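Local coordinates for penicillin binding protein 2X (Streptococcus thermophilus, PDB 5U47), which probably acts as a transpeptidase that cross-links peptidoglycan strands during septal cell-wall synthesis, and is a target that beta-lactam antibiotics acylate, at residues L302-N307 with K369-Y374; S376-G381 with K459-Q464; G309-N314 with T360-A365; G294-V299 with R421-I426. The protein carries 1 engineered substitution. All blocks are in the same frame, centred on the assembly; numbering follows the deposited sequence. Where two conformers were deposited one is given.

Contact 1. Residues L302-N307 with K369-Y374; sequences LSAAIN and KVWSNY
A304 and Y374 mark the closest backbone approach of two helical segments, 6.6 Å between their CA atoms, with the short axes 10.4 Å apart and their N-to-C directions 121° from one another. The methyl of A304 sits over one face of the Y374 ring, shifted toward the rim: A304 CB is 3.6 Å from the ring centroid, a close CH-pi contact, and 3.5 Å from Y374 CG. The indole of W371 meets the same methyl with its edge, W371 CZ3 lying 3.9 Å from A304 CB. CG of W371 is anti to the backbone N (chi1 175°), which swings the six-membered ring back toward A304, while W371 NE1 bonds to S406.

One turn on from A304, the amide of N307 reaches the far end of the tyrosine. N307 ND2 donates to Y374 OH over 2.9 Å, nearly straight at 167°, with the hydroxyl close to the amide plane. The amide stands almost upright to the phenol ring, and ND2 comes in at the ring edge. N307 OD1 accepts from S462 N, so both ends of the amide are held and its rotation is fixed.

Within the transpeptidase domain this joins helix 297-308 to helix 368-377. M366, at the end of helix 356-366, packs against both A304 and W371, and V461 covers N307 from the loop before helix 463-478.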
loop_
_atom_site.group_PDB
_atom_site.type_symbol
_atom_site.label_atom_id
_atom_site.label_comp_id
_atom_site.label_asym_id
_atom_site.label_seq_id
_atom_site.Cartn_x
_atom_site.Cartn_y
_atom_site.Cartn_z
ATOM N N LEU A 302 8.016 24.378 7.530
ATOM C CA LEU A 302 8.519 24.777 8.826
ATOM C C LEU A 302 9.811 24.054 9.178
ATOM O O LEU A 302 10.738 24.686 9.689
ATOM C CB LEU A 302 7.477 24.518 9.912
ATOM C CG LEU A 302 7.880 24.891 11.343
ATOM C CD1 LEU A 302 8.176 26.374 11.455
ATOM C CD2 LEU A 302 6.792 24.507 12.323
ATOM N N SER A 303 9.878 22.747 8.902
ATOM C CA SER A 303 11.093 21.979 9.215
ATOM C C SER A 303 12.288 22.505 8.430
ATOM O O SER A 303 13.403 22.532 8.947
ATOM C CB SER A 303 10.928 20.479 8.949
ATOM O OG SER A 303 10.854 20.177 7.567
ATOM N N ALA A 304 12.040 22.895 7.181
ATOM C CA ALA A 304 13.081 23.435 6.305
ATOM C C ALA A 304 13.554 24.804 6.803
ATOM O O ALA A 304 14.754 25.091 6.829
ATOM C CB ALA A 304 12.574 23.538 4.876
ATOM N N ALA A 305 12.601 25.645 7.194
ATOM C CA ALA A 305 12.932 26.964 7.722
ATOM C C ALA A 305 13.791 26.832 8.972
ATOM O O ALA A 305 14.765 27.579 9.142
ATOM C CB ALA A 305 11.668 27.755 8.031
ATOM N N ILE A 306 13.442 25.890 9.846
ATOM C CA ILE A 306 14.213 25.684 11.077
ATOM C C ILE A 306 15.597 25.145 10.735
ATOM O O ILE A 306 16.607 25.631 11.263
ATOM C CB ILE A 306 13.480 24.764 12.070
ATOM C CG1 ILE A 306 12.208 25.471 12.573
ATOM C CG2 ILE A 306 14.396 24.406 13.242
ATOM C CD1 ILE A 306 11.273 24.592 13.378
ATOM N N ASN A 307 15.637 24.162 9.835
ATOM C CA ASN A 307 16.896 23.550 9.400
ATOM C C ASN A 307 17.817 24.553 8.651
ATOM O O ASN A 307 19.030 24.450 8.734
ATOM C CB ASN A 307 16.642 22.347 8.497
ATOM C CG ASN A 307 17.829 21.414 8.452
ATOM O OD1 ASN A 307 18.185 20.816 9.466
ATOM N ND2 ASN A 307 18.440 21.272 7.285
ATOM N N LYS A 369 15.235 28.650 -4.547
ATOM C CA LYS A 369 16.229 27.601 -4.792
ATOM C C LYS A 369 16.341 26.633 -3.605
ATOM O O LYS A 369 16.315 25.393 -3.787
ATOM C CB LYS A 369 17.582 28.246 -5.095
ATOM C CG LYS A 369 18.769 27.313 -5.169
ATOM C CD LYS A 369 20.033 28.128 -5.395
ATOM C CE LYS A 369 21.293 27.314 -5.159
ATOM N NZ LYS A 369 21.313 26.063 -5.956
ATOM N N VAL A 370 16.465 27.202 -2.406
ATOM C CA VAL A 370 16.575 26.417 -1.177
ATOM C C VAL A 370 15.298 25.597 -0.931
ATOM O O VAL A 370 15.364 24.378 -0.752
ATOM C CB VAL A 370 16.903 27.321 0.038
ATOM C CG1 VAL A 370 16.777 26.544 1.347
ATOM C CG2 VAL A 370 18.318 27.903 -0.093
ATOM N N TRP A 371 14.141 26.255 -0.937
ATOM C CA TRP A 371 12.877 25.544 -0.734
ATOM C C TRP A 371 12.684 24.419 -1.760
ATOM O O TRP A 371 12.304 23.293 -1.397
ATOM C CB TRP A 371 11.685 26.511 -0.735
ATOM C CG TRP A 371 10.316 25.842 -0.641
ATOM C CD1 TRP A 371 9.249 26.041 -1.471
ATOM C CD2 TRP A 371 9.898 24.843 0.310
ATOM N NE1 TRP A 371 8.186 25.237 -1.089
ATOM C CE2 TRP A 371 8.562 24.498 0.000
ATOM C CE3 TRP A 371 10.525 24.208 1.391
ATOM C CZ2 TRP A 371 7.845 23.549 0.735
ATOM C CZ3 TRP A 371 9.818 23.263 2.112
ATOM C CH2 TRP A 371 8.489 22.945 1.787
ATOM N N SER A 372 12.955 24.707 -3.024
ATOM C CA SER A 372 12.784 23.717 -4.075
ATOM C C SER A 372 13.707 22.480 -3.846
ATOM O O SER A 372 13.323 21.322 -4.139
ATOM C CB SER A 372 13.017 24.358 -5.446
ATOM O OG SER A 372 12.959 23.381 -6.478
ATOM N N ASN A 373 14.889 22.737 -3.292
ATOM C CA ASN A 373 15.828 21.678 -2.968
ATOM C C ASN A 373 15.316 20.854 -1.771
ATOM O O ASN A 373 15.539 19.645 -1.724
ATOM C CB ASN A 373 17.205 22.252 -2.655
ATOM C CG ASN A 373 18.262 21.181 -2.553
ATOM O OD1 ASN A 373 18.854 20.987 -1.491
ATOM N ND2 ASN A 373 18.472 20.440 -3.646
ATOM N N TYR A 374 14.661 21.503 -0.800
ATOM C CA TYR A 374 14.065 20.760 0.334
ATOM C C TYR A 374 12.975 19.822 -0.150
ATOM O O TYR A 374 12.886 18.691 0.328
ATOM C CB TYR A 374 13.552 21.661 1.471
ATOM C CG TYR A 374 14.627 22.054 2.462
ATOM C CD1 TYR A 374 15.114 21.128 3.381
ATOM C CD2 TYR A 374 15.159 23.352 2.496
ATOM C CE1 TYR A 374 16.105 21.464 4.289
ATOM C CE2 TYR A 374 16.149 23.697 3.409
ATOM C CZ TYR A 374 16.616 22.747 4.301
ATOM O OH TYR A 374 17.601 23.062 5.216
#

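Contact 2. Residues S376-G381 with K459-Q464; sequences SLYKFG and KPVSKQ
P460 stands on its CB-CG edge over one face of the Y378 ring, with CB almost exactly over the centre: 3.7 Å from the centroid and only 4° from the ring normal. P460 CG leans toward one side of the same face, where it meets Y378 CE1 at 3.7 Å. The two side chains cross at about a right angle. Y378 has chi1 -89°, which carries its ring past P460 to the next residue. There the hydroxyl meets both methyls of V461, with CG1 and CG2 each 3.9 Å from Y378 OH. The valine rotamer, with CG1 anti to the carbonyl carbon (chi1 -60°), turns both of these methyls to the tyrosine hydroxyl. The polar end of Y378 is bonded to the hydroxyl of S303.

Two helix-end motifs frame this packing. Helix 368-377 closes in a Schellman motif, with K379 at positive phi and K379 N bonded to S376 O at 2.8 Å. At the other segment S462 is the N-cap of helix 463-478, its hydroxyl taking the backbone N of A465.

L377 adds the flank of the contact. Its CB rests 4.1 Å from P460 CB, and L377 CD1 reaches P460 O at 4.0 Å. These two residues are also where the backbones come nearest, 5.2 Å between CA atoms. A422 of helix 416-427 touches the Y378 ring from the side away from P460, and M432 packs on P460.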
loop_
_atom_site.group_PDB
_atom_site.type_symbol
_atom_site.label_atom_id
_atom_site.label_comp_id
_atom_site.label_asym_id
_atom_site.label_seq_id
_atom_site.Cartn_x
_atom_site.Cartn_y
_atom_site.Cartn_z
ATOM N N SER A 376 12.915 18.460 -2.977
ATOM C CA SER A 376 13.625 17.395 -3.664
ATOM C C SER A 376 14.188 16.402 -2.615
ATOM O O SER A 376 14.072 15.186 -2.787
ATOM C CB SER A 376 14.711 17.988 -4.565
ATOM O OG SER A 376 15.297 16.975 -5.354
ATOM N N LEU A 377 14.741 16.915 -1.515
ATOM C CA LEU A 377 15.237 16.058 -0.424
ATOM C C LEU A 377 14.107 15.235 0.216
ATOM O O LEU A 377 14.329 14.108 0.666
ATOM C CB LEU A 377 15.927 16.891 0.645
ATOM C CG LEU A 377 17.267 17.550 0.276
ATOM C CD1 LEU A 377 17.743 18.399 1.434
ATOM C CD2 LEU A 377 18.329 16.520 -0.083
ATOM N N TYR A 378 12.912 15.833 0.269
ATOM C CA TYR A 378 11.701 15.163 0.744
ATOM C C TYR A 378 11.109 14.224 -0.345
ATOM O O TYR A 378 10.117 13.531 -0.100
ATOM C CB TYR A 378 10.664 16.174 1.235
ATOM C CG TYR A 378 10.787 16.558 2.702
ATOM C CD1 TYR A 378 10.467 15.635 3.700
ATOM C CD2 TYR A 378 11.150 17.855 3.097
ATOM C CE1 TYR A 378 10.533 15.970 5.040
ATOM C CE2 TYR A 378 11.227 18.204 4.441
ATOM C CZ TYR A 378 10.908 17.261 5.414
ATOM O OH TYR A 378 10.977 17.575 6.764
ATOM N N LYS A 379 11.711 14.260 -1.533
ATOM C CA LYS A 379 11.399 13.383 -2.672
ATOM C C LYS A 379 10.065 13.572 -3.377
ATOM O O LYS A 379 9.583 12.648 -4.081
ATOM C CB LYS A 379 11.600 11.898 -2.309
ATOM C CG LYS A 379 13.031 11.546 -1.951
ATOM C CD LYS A 379 13.164 10.055 -1.677
ATOM C CE LYS A 379 14.594 9.678 -1.331
ATOM N NZ LYS A 379 15.506 9.776 -2.505
ATOM N N PHE A 380 9.456 14.736 -3.200
ATOM C CA PHE A 380 8.236 15.033 -3.937
ATOM C C PHE A 380 8.531 15.010 -5.424
ATOM O O PHE A 380 9.642 15.364 -5.859
ATOM C CB PHE A 380 7.612 16.334 -3.472
ATOM C CG PHE A 380 7.059 16.233 -2.084
ATOM C CD1 PHE A 380 5.920 15.493 -1.857
ATOM C CD2 PHE A 380 7.707 16.823 -1.003
ATOM C CE1 PHE A 380 5.393 15.362 -0.584
ATOM C CE2 PHE A 380 7.190 16.695 0.282
ATOM C CZ PHE A 380 6.029 15.965 0.490
ATOM N N GLY A 381 7.562 14.514 -6.194
ATOM C CA GLY A 381 7.728 14.333 -7.640
ATOM C C GLY A 381 8.383 12.991 -8.011
ATOM O O GLY A 381 8.518 12.671 -9.193
ATOM N N LYS A 459 17.703 11.962 4.607
ATOM C CA LYS A 459 17.683 12.795 5.796
ATOM C C LYS A 459 17.486 14.250 5.370
ATOM O O LYS A 459 18.455 14.996 5.195
ATOM C CB LYS A 459 18.961 12.605 6.617
ATOM C CG LYS A 459 18.870 13.374 7.921
ATOM C CD LYS A 459 19.882 12.967 8.954
ATOM C CE LYS A 459 19.614 13.728 10.242
ATOM N NZ LYS A 459 20.792 13.640 11.135
ATOM N N PRO A 460 16.225 14.649 5.174
ATOM C CA PRO A 460 15.958 16.002 4.711
ATOM C C PRO A 460 16.281 17.116 5.717
ATOM O O PRO A 460 16.680 18.193 5.293
ATOM C CB PRO A 460 14.461 15.995 4.380
ATOM C CG PRO A 460 13.935 14.673 4.719
ATOM C CD PRO A 460 15.036 13.776 5.144
ATOM N N VAL A 461 16.125 16.851 7.019
ATOM C CA VAL A 461 16.381 17.860 8.060
ATOM C C VAL A 461 17.075 17.231 9.259
ATOM O O VAL A 461 17.140 16.014 9.386
ATOM C CB VAL A 461 15.068 18.557 8.520
ATOM C CG1 VAL A 461 14.395 19.268 7.353
ATOM C CG2 VAL A 461 14.106 17.564 9.152
ATOM N N SER A 462 17.621 18.074 10.123
ATOM C CA SER A 462 18.307 17.608 11.312
ATOM C C SER A 462 17.321 17.081 12.359
ATOM O O SER A 462 16.109 17.320 12.293
ATOM C CB SER A 462 19.106 18.748 11.933
ATOM O OG SER A 462 18.238 19.722 12.509
ATOM N N LYS A 463 17.869 16.373 13.327
ATOM C CA LYS A 463 17.105 15.855 14.458
ATOM C C LYS A 463 16.468 17.023 15.231
ATOM O O LYS A 463 15.292 16.959 15.637
ATOM C CB LYS A 463 18.057 15.083 15.367
ATOM C CG LYS A 463 17.502 14.654 16.710
ATOM C CD LYS A 463 18.579 13.883 17.464
ATOM C CE LYS A 463 18.198 13.612 18.902
ATOM N NZ LYS A 463 16.969 12.804 18.999
ATOM N N GLN A 464 17.257 18.079 15.432
ATOM C CA GLN A 464 16.778 19.250 16.162
ATOM C C GLN A 464 15.633 19.943 15.404
ATOM O O GLN A 464 14.632 20.324 16.010
ATOM C CB GLN A 464 17.932 20.225 16.449
ATOM C CG GLN A 464 17.527 21.432 17.280
ATOM C CD GLN A 464 18.679 22.376 17.567
ATOM O OE1 GLN A 464 19.837 22.067 17.291
ATOM N NE2 GLN A 464 18.362 23.542 18.121
#

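Contact 3. Residues G309-N314 with T360-A365; sequences GSFNPN and TMLEQA
F311 and L362 supply the apolar part of this contact, where the loop after helix 297-308 runs past helix 356-366. L362 turns one methyl to the rim of the phenyl ring: L362 CD1 lies in the ring plane, 3.8 Å from F311 CD1. F311 holds CG anti to its own nitrogen (chi1 -178°), which brings the ring down beside the leucine. The second methyl, L362 CD2, rests 3.9 Å from S310 O. S310 CB faces the end of the helical segment at A365, with A365 O 4.5 Å from it. Y472 meets the F311 ring edge-to-face, and F347 touches both F311 and L362.

The polar link is indirect. One water donates to S310 O at 2.7 Å and to L362 O at 2.7 Å, and it also bonds to S310 OG at 2.7 Å. Both the backbone and the side chain of S310 are thereby tied to a helix carbonyl; S310 OG has a further partner in N308 ND2.

Two turns shape the loop itself. G309, at positive phi, ends helix 297-308 in a Schellman motif, and N312 makes an Asx turn, its OD1 taking N314 N at 3.3 Å.

No direct hydrogen bond crosses between the segments. Direct touching is van der Waals contact, in which a leucine methyl also meets the carbonyl of S310. The polar connection rests on a water with three bonds, next to L362 CD2; it donates to both carbonyls, two acceptors that could not hydrogen-bond to each other.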
loop_
_atom_site.group_PDB
_atom_site.type_symbol
_atom_site.label_atom_id
_atom_site.label_comp_id
_atom_site.label_asym_id
_atom_site.label_seq_id
_atom_site.Cartn_x
_atom_site.Cartn_y
_atom_site.Cartn_z
ATOM N N GLY A 309 18.047 27.668 9.290
ATOM C CA GLY A 309 18.452 28.708 10.222
ATOM C C GLY A 309 17.682 30.007 9.988
ATOM O O GLY A 309 18.029 31.045 10.556
ATOM N N SER A 310 16.626 29.956 9.171
ATOM C CA SER A 310 15.845 31.156 8.828
ATOM C C SER A 310 14.440 31.165 9.459
ATOM O O SER A 310 13.433 31.498 8.800
ATOM C CB SER A 310 15.773 31.317 7.302
ATOM O OG SER A 310 15.195 30.179 6.687
ATOM N N PHE A 311 14.384 30.795 10.740
ATOM C CA PHE A 311 13.140 30.810 11.486
ATOM C C PHE A 311 13.351 31.442 12.857
ATOM O O PHE A 311 14.059 30.901 13.702
ATOM C CB PHE A 311 12.573 29.402 11.653
ATOM C CG PHE A 311 11.258 29.373 12.370
ATOM C CD1 PHE A 311 10.076 29.610 11.686
ATOM C CD2 PHE A 311 11.198 29.129 13.731
ATOM C CE1 PHE A 311 8.857 29.593 12.344
ATOM C CE2 PHE A 311 9.985 29.109 14.391
ATOM C CZ PHE A 311 8.813 29.347 13.700
ATOM N N ASN A 312 12.756 32.614 13.049
ATOM C CA ASN A 312 12.761 33.276 14.333
ATOM C C ASN A 312 11.309 33.137 14.775
ATOM O O ASN A 312 10.434 33.791 14.204
ATOM C CB ASN A 312 13.178 34.730 14.198
ATOM C CG ASN A 312 13.307 35.423 15.540
ATOM O OD1 ASN A 312 12.688 35.021 16.533
ATOM N ND2 ASN A 312 14.115 36.472 15.577
ATOM N N PRO A 313 11.032 32.267 15.780
ATOM C CA PRO A 313 9.629 32.036 16.182
ATOM C C PRO A 313 8.886 33.286 16.644
ATOM O O PRO A 313 7.678 33.398 16.409
ATOM C CB PRO A 313 9.747 31.043 17.357
ATOM C CG PRO A 313 11.129 31.235 17.885
ATOM C CD PRO A 313 11.976 31.589 16.694
ATOM N N ASN A 314 9.627 34.202 17.271
ATOM C CA ASN A 314 9.091 35.417 17.872
ATOM C C ASN A 314 8.902 36.597 16.932
ATOM O O ASN A 314 8.106 37.488 17.233
ATOM C CB ASN A 314 10.026 35.840 19.005
ATOM C CG ASN A 314 10.292 34.708 19.977
ATOM O OD1 ASN A 314 9.454 33.826 20.151
ATOM N ND2 ASN A 314 11.466 34.719 20.603
ATOM N N THR A 360 4.377 31.714 3.414
ATOM C CA THR A 360 4.956 32.258 2.191
ATOM C C THR A 360 6.155 33.165 2.533
ATOM O O THR A 360 7.173 33.114 1.861
ATOM C CB THR A 360 3.910 33.013 1.385
ATOM O OG1 THR A 360 2.847 32.113 1.059
ATOM C CG2 THR A 360 4.521 33.591 0.105
ATOM N N MET A 361 6.038 33.963 3.592
ATOM C CA MET A 361 7.161 34.796 4.033
ATOM C C MET A 361 8.384 33.936 4.394
ATOM O O MET A 361 9.517 34.291 4.051
ATOM C CB MET A 361 6.760 35.700 5.208
ATOM C CG MET A 361 5.916 36.891 4.794
ATOM S SD MET A 361 5.160 37.746 6.195
ATOM C CE MET A 361 4.557 39.241 5.415
ATOM N N LEU A 362 8.155 32.805 5.071
ATOM C CA LEU A 362 9.253 31.897 5.436
ATOM C C LEU A 362 9.914 31.322 4.184
ATOM O O LEU A 362 11.144 31.202 4.127
ATOM C CB LEU A 362 8.772 30.763 6.360
ATOM C CG LEU A 362 8.401 31.155 7.797
ATOM C CD1 LEU A 362 7.894 29.950 8.585
ATOM C CD2 LEU A 362 9.588 31.808 8.501
ATOM N N GLU A 363 9.088 30.989 3.185
ATOM C CA GLU A 363 9.568 30.483 1.893
ATOM C C GLU A 363 10.452 31.514 1.181
ATOM O O GLU A 363 11.490 31.153 0.633
ATOM C CB GLU A 363 8.391 30.096 0.987
ATOM C CG GLU A 363 8.767 29.338 -0.288
ATOM C CD GLU A 363 9.315 30.200 -1.423
ATOM O OE1 GLU A 363 8.877 31.344 -1.601
ATOM O OE2 GLU A 363 10.193 29.706 -2.160
ATOM N N GLN A 364 10.029 32.777 1.200
ATOM C CA GLN A 364 10.793 33.862 0.568
ATOM C C GLN A 364 12.105 34.137 1.305
ATOM O O GLN A 364 13.100 34.488 0.685
ATOM C CB GLN A 364 9.956 35.143 0.487
ATOM C CG GLN A 364 8.761 35.054 -0.455
ATOM C CD GLN A 364 7.962 36.346 -0.534
ATOM O OE1 GLN A 364 8.310 37.356 0.080
ATOM N NE2 GLN A 364 6.883 36.315 -1.297
ATOM N N ALA A 365 12.094 33.952 2.625
ATOM C CA ALA A 365 13.286 34.175 3.469
ATOM C C ALA A 365 14.370 33.140 3.215
ATOM O O ALA A 365 15.547 33.436 3.344
ATOM C CB ALA A 365 12.909 34.164 4.944
HETATM O O HOH W 1 12.562 30.618 6.401
#

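Contact 4. Residues G294-V299 with R421-I426; sequences GSTMKV and RAFTAI
K298 NZ, on the residue before V299, which packs on I426, is gripped by three groups: it donates to S295 OG at 3.0 Å and also bonds to S354 OG and N356 OD1. S295 and K298 fit the SxxK pattern of penicillin-binding proteins, which would make S295 the likely serine that beta-lactams acylate. The pair sits one 3-10-like turn apart, K298 N bonding to S295 O at 3.1 Å. K505 packs against S295, K298 and V299, as expected for the lysine of a KSG-type motif in such a site.

The contact with helix 416-427 is made by T296 and V299, the residues that follow S295 and K298, and it is apolar. V299 sets CG1 anti to the backbone N (chi1 173°), and this branch slots against the isoleucine, with V299 CG1 3.7 Å from I426 CG1 and 3.9 Å from I426 CD1. T296 comes to the rim of the F423 ring, its CB near the ring plane and 4.0 Å from F423 CZ. F423 is also held by Y544, which meets it edge-to-face.

On the helix's other side T424 turns its hydroxyl back onto its own backbone: T424 OG1 donates to R421 O at 2.6 Å, and it also receives L433 N.

Helix 416-427 thus backs the start of helix 297-308. M300, one residue past V299, fills in against A422, F423 and I426, while strand 526-534 of the five-stranded sheet covers F423 and I426 through M533.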
loop_
_atom_site.group_PDB
_atom_site.type_symbol
_atom_site.label_atom_id
_atom_site.label_comp_id
_atom_site.label_asym_id
_atom_site.label_seq_id
_atom_site.Cartn_x
_atom_site.Cartn_y
_atom_site.Cartn_z
ATOM N N GLY A 294 -2.405 20.803 0.313
ATOM C CA GLY A 294 -2.781 21.889 1.201
ATOM C C GLY A 294 -1.838 21.992 2.400
ATOM O O GLY A 294 -0.705 21.482 2.377
ATOM N N SER A 295 -2.355 22.590 3.467
ATOM C CA SER A 295 -1.563 22.997 4.635
ATOM C C SER A 295 -0.761 22.005 5.471
ATOM O O SER A 295 0.029 22.448 6.295
ATOM C CB SER A 295 -2.400 23.916 5.530
ATOM O OG SER A 295 -2.485 25.149 4.892
ATOM N N THR A 296 -0.927 20.699 5.269
ATOM C CA THR A 296 -0.086 19.735 5.966
ATOM C C THR A 296 1.329 19.883 5.423
ATOM O O THR A 296 2.294 19.512 6.097
ATOM C CB THR A 296 -0.558 18.285 5.760
ATOM O OG1 THR A 296 -0.701 18.037 4.354
ATOM C CG2 THR A 296 -1.890 18.065 6.459
ATOM N N MET A 297 1.445 20.447 4.216
ATOM C CA MET A 297 2.755 20.673 3.606
ATOM C C MET A 297 3.559 21.716 4.413
ATOM O O MET A 297 4.768 21.731 4.338
ATOM C CB MET A 297 2.643 21.082 2.128
ATOM C CG MET A 297 3.971 21.271 1.408
ATOM S SD MET A 297 4.991 19.777 1.250
ATOM C CE MET A 297 4.049 18.846 0.062
ATOM N N LYS A 298 2.881 22.543 5.207
ATOM C CA LYS A 298 3.551 23.515 6.078
ATOM C C LYS A 298 4.443 22.837 7.121
ATOM O O LYS A 298 5.301 23.490 7.700
ATOM C CB LYS A 298 2.534 24.416 6.800
ATOM C CG LYS A 298 1.683 25.257 5.863
ATOM C CD LYS A 298 0.663 26.120 6.587
ATOM C CE LYS A 298 -0.001 27.063 5.581
ATOM N NZ LYS A 298 -1.281 27.624 6.030
ATOM N N VAL A 299 4.230 21.542 7.366
ATOM C CA VAL A 299 5.071 20.781 8.291
ATOM C C VAL A 299 6.454 20.713 7.654
ATOM O O VAL A 299 7.456 21.012 8.314
ATOM C CB VAL A 299 4.506 19.363 8.562
ATOM C CG1 VAL A 299 5.457 18.510 9.387
ATOM C CG2 VAL A 299 3.165 19.440 9.288
ATOM N N ARG A 421 5.642 9.217 3.518
ATOM C CA ARG A 421 7.092 9.097 3.458
ATOM C C ARG A 421 7.756 10.364 4.051
ATOM O O ARG A 421 8.671 10.266 4.867
ATOM C CB ARG A 421 7.529 8.897 2.014
ATOM C CG ARG A 421 9.025 8.836 1.806
ATOM C CD ARG A 421 9.388 8.584 0.344
ATOM N NE ARG A 421 8.859 9.637 -0.503
ATOM C CZ ARG A 421 8.923 9.684 -1.840
ATOM N NH1 ARG A 421 8.365 10.699 -2.470
ATOM N NH2 ARG A 421 9.521 8.748 -2.547
ATOM N N ALA A 422 7.261 11.530 3.665
ATOM C CA ALA A 422 7.802 12.807 4.150
ATOM C C ALA A 422 7.583 12.940 5.648
ATOM O O ALA A 422 8.493 13.372 6.376
ATOM C CB ALA A 422 7.158 13.973 3.409
ATOM N N PHE A 423 6.383 12.546 6.111
ATOM C CA PHE A 423 6.073 12.613 7.537
ATOM C C PHE A 423 7.007 11.748 8.392
ATOM O O PHE A 423 7.273 12.094 9.555
ATOM C CB PHE A 423 4.619 12.222 7.848
ATOM C CG PHE A 423 3.575 13.180 7.308
ATOM C CD1 PHE A 423 3.746 14.559 7.384
ATOM C CD2 PHE A 423 2.376 12.694 6.812
ATOM C CE1 PHE A 423 2.754 15.436 6.918
ATOM C CE2 PHE A 423 1.390 13.561 6.343
ATOM C CZ PHE A 423 1.588 14.928 6.392
ATOM N N THR A 424 7.525 10.647 7.840
ATOM C CA THR A 424 8.408 9.809 8.641
ATOM C C THR A 424 9.678 10.553 9.073
ATOM O O THR A 424 10.205 10.250 10.128
ATOM C CB THR A 424 8.829 8.471 7.961
ATOM O OG1 THR A 424 9.551 8.740 6.753
ATOM C CG2 THR A 424 7.662 7.621 7.666
ATOM N N ALA A 425 10.178 11.503 8.267
ATOM C CA ALA A 425 11.389 12.235 8.631
ATOM C C ALA A 425 11.101 13.144 9.829
ATOM O O ALA A 425 11.937 13.345 10.689
ATOM C CB ALA A 425 11.909 13.044 7.460
ATOM N N ILE A 426 9.886 13.666 9.892
ATOM C CA ILE A 426 9.480 14.505 11.005
ATOM C C ILE A 426 9.370 13.670 12.282
ATOM O O ILE A 426 9.831 14.107 13.333
ATOM C CB ILE A 426 8.144 15.188 10.690
ATOM C CG1 ILE A 426 8.265 16.054 9.427
ATOM C CG2 ILE A 426 7.647 16.007 11.887
ATOM C CD1 ILE A 426 9.176 17.252 9.558
#

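Helix 297-308 and the loop that follows it run through contacts 1, 3 and 4, and contact 2 touches contacts 1 and 4 but not contact 3. The probable active site lies in contact 4, at S295 and K298; the centre of contact 3 lies about 17 Å from that of contact 4, nearest atoms about 7 Å apart. Contacts 1 and 2, about 8 Å apart between centres, are bonded directly: S303 OG lies 2.7 Å from Y378 OH, and N307 OD1 lies 2.9 Å from S462 N. Y378 OH also reaches I426 CD1 of contact 4 at 3.3 Å, and K379 O meets R421 NH1 at 2.8 Å. Contact 3 joins contact 1 through S310 N, 3.0 Å from A305 O.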